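Local structure of protein STN1 (Saccharomyces cerevisiae, 3KEY) at residues D137-C142 and S172-H177. The protein helps regulate telomere length and protect chromosome ends, restraining telomerase loading through its interaction with CDC13. Residues are numbered along the deposited sequence; the frame is centred on the assembly and turned at random.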
loop_
_atom_site.group_PDB
_atom_site.type_symbol
_atom_site.label_atom_id
_atom_site.label_comp_id
_atom_site.label_asym_id
_atom_site.label_seq_id
_atom_site.Cartn_x
_atom_site.Cartn_y
_atom_site.Cartn_z
ATOM N N ASP A 137 -1.337 -4.266 3.940
ATOM C CA ASP A 137 -0.893 -2.879 3.970
ATOM C C ASP A 137 -2.013 -1.901 3.640
ATOM O O ASP A 137 -2.051 -0.802 4.182
ATOM C CB ASP A 137 0.324 -2.668 3.057
ATOM C CG ASP A 137 1.575 -3.369 3.594
ATOM O OD1 ASP A 137 1.633 -3.602 4.824
ATOM O OD2 ASP A 137 2.494 -3.681 2.806
ATOM N N VAL A 138 -2.940 -2.291 2.773
ATOM C CA VAL A 138 -4.037 -1.385 2.461
ATOM C C VAL A 138 -4.924 -1.203 3.703
ATOM O O VAL A 138 -5.268 -0.074 4.070
ATOM C CB VAL A 138 -4.885 -1.900 1.267
ATOM C CG1 VAL A 138 -6.128 -1.019 1.083
ATOM C CG2 VAL A 138 -4.038 -1.873 -0.005
ATOM N N PHE A 139 -5.268 -2.306 4.362
ATOM C CA PHE A 139 -6.107 -2.222 5.556
ATOM C C PHE A 139 -5.420 -1.488 6.710
ATOM O O PHE A 139 -6.074 -0.734 7.433
ATOM C CB PHE A 139 -6.582 -3.618 5.999
ATOM C CG PHE A 139 -7.833 -4.081 5.281
ATOM C CD1 PHE A 139 -7.754 -4.681 4.027
ATOM C CD2 PHE A 139 -9.093 -3.853 5.837
ATOM C CE1 PHE A 139 -8.911 -5.048 3.332
ATOM C CE2 PHE A 139 -10.258 -4.213 5.156
ATOM C CZ PHE A 139 -10.169 -4.812 3.898
ATOM N N LYS A 140 -4.111 -1.684 6.878
ATOM C CA LYS A 140 -3.393 -0.975 7.937
ATOM C C LYS A 140 -3.525 0.544 7.745
ATOM O O LYS A 140 -3.825 1.277 8.694
ATOM C CB LYS A 140 -1.910 -1.369 7.954
ATOM C CG LYS A 140 -1.627 -2.694 8.657
ATOM C CD LYS A 140 -0.136 -3.030 8.682
ATOM C CE LYS A 140 0.136 -4.276 9.532
ATOM N NZ LYS A 140 1.590 -4.637 9.529
ATOM N N GLU A 141 -3.302 1.012 6.519
ATOM C CA GLU A 141 -3.411 2.436 6.217
ATOM C C GLU A 141 -4.829 2.976 6.443
ATOM O O GLU A 141 -5.006 4.057 7.007
ATOM C CB GLU A 141 -2.993 2.713 4.774
ATOM C CG GLU A 141 -1.659 3.397 4.654
ATOM C CD GLU A 141 -1.498 4.530 5.662
ATOM O OE1 GLU A 141 -2.305 5.499 5.659
ATOM O OE2 GLU A 141 -0.560 4.442 6.465
ATOM N N CYS A 142 -5.835 2.239 5.986
ATOM C CA CYS A 142 -7.214 2.671 6.180
ATOM C C CYS A 142 -7.567 2.699 7.664
ATOM O O CYS A 142 -8.181 3.649 8.141
ATOM C CB CYS A 142 -8.176 1.744 5.442
ATOM S SG CYS A 142 -8.028 1.864 3.659
ATOM N N SER A 172 -4.825 -17.257 2.937
ATOM C CA SER A 172 -6.186 -17.398 2.441
ATOM C C SER A 172 -6.941 -16.134 2.833
ATOM O O SER A 172 -8.018 -15.860 2.312
ATOM C CB SER A 172 -6.872 -18.639 3.036
ATOM O OG SER A 172 -7.224 -18.440 4.391
ATOM N N GLY A 173 -6.363 -15.365 3.754
ATOM C CA GLY A 173 -7.005 -14.136 4.182
ATOM C C GLY A 173 -6.418 -13.515 5.436
ATOM O O GLY A 173 -5.398 -13.973 5.950
ATOM N N ILE A 174 -7.065 -12.457 5.918
ATOM C CA ILE A 174 -6.621 -11.767 7.115
ATOM C C ILE A 174 -7.783 -11.691 8.100
ATOM O O ILE A 174 -8.947 -11.885 7.729
ATOM C CB ILE A 174 -6.105 -10.335 6.790
ATOM C CG1 ILE A 174 -7.234 -9.467 6.235
ATOM C CG2 ILE A 174 -4.973 -10.415 5.764
ATOM C CD1 ILE A 174 -6.804 -8.028 5.954
ATOM N N LEU A 175 -7.460 -11.421 9.356
ATOM C CA LEU A 175 -8.465 -11.330 10.395
ATOM C C LEU A 175 -8.355 -9.948 11.024
ATOM O O LEU A 175 -7.315 -9.587 11.588
ATOM C CB LEU A 175 -8.223 -12.434 11.434
ATOM C CG LEU A 175 -9.270 -12.693 12.521
ATOM C CD1 LEU A 175 -10.534 -13.246 11.876
ATOM C CD2 LEU A 175 -8.722 -13.684 13.559
ATOM N N LEU A 176 -9.420 -9.164 10.903
ATOM C CA LEU A 176 -9.442 -7.819 11.461
ATOM C C LEU A 176 -9.994 -7.809 12.887
ATOM O O LEU A 176 -11.057 -8.367 13.158
ATOM C CB LEU A 176 -10.298 -6.897 10.587
ATOM C CG LEU A 176 -9.969 -6.839 9.089
ATOM C CD1 LEU A 176 -11.050 -6.036 8.384
ATOM C CD2 LEU A 176 -8.589 -6.206 8.856
ATOM N N HIS A 177 -9.260 -7.181 13.796
ATOM C CA HIS A 177 -9.701 -7.059 15.185
ATOM C C HIS A 177 -9.965 -5.588 15.433
ATOM O O HIS A 177 -9.104 -4.747 15.167
ATOM C CB HIS A 177 -8.623 -7.534 16.167
ATOM C CG HIS A 177 -8.340 -9.000 16.093
ATOM N ND1 HIS A 177 -7.340 -9.528 15.299
ATOM C CD2 HIS A 177 -8.943 -10.053 16.691
ATOM C CE1 HIS A 177 -7.341 -10.845 15.415
ATOM N NE2 HIS A 177 -8.304 -11.189 16.253
#
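Phe139 on the helical segment 137-142 faces Leu176 on segment 172-177, a strand from Gly173 on, and their CA atoms, the nearest pair across the contact, lie 8.8 Å apart. Three buried apolar side chains meet across that spacing, by van der Waals contact. Phe139 points toward the strand and sets its ring across the ends of two aliphatic side chains, Ile174 and Leu176. These are two residues apart on the strand and both point toward the helix. Ile174 reaches the ring with the end of its longer branch. Its CD1 lies 4.0 Å from Phe139 CD1, with Phe139 CG close by. CG1 of Ile174 sits between the backbone N and the carbonyl carbon (chi1 64°), and the rest of the branch is extended, which carries CD1 out to the ring. Leu176 meets the CD2 and CE2 flank, on the same side of the ring plane as Ile174. Its CD1 is 3.8 Å from Phe139 CE2, and both of its methyls, CD1 and CD2, come to 3.9 Å from Phe139 CD2. The Leu176 side chain runs at about a right angle to that of Phe139. Cut back to an alanine, Phe139 would probably leave the Ile174 and Leu176 methyls without their aromatic partner and a gap between helix and strand. The contact belongs to the hydrophobic core of the second winged helix-turn-helix of this C-terminal piece. Its third helix, 132-149, packs here on the middle strand of the three-stranded antiparallel sheet. Strand 173-180 runs between 113-117 and 154-161. Phe139 also touches Ile159 of strand 154-161 and Ala99 of helix 90-108, while Leu176 touches Leu106 of that helix.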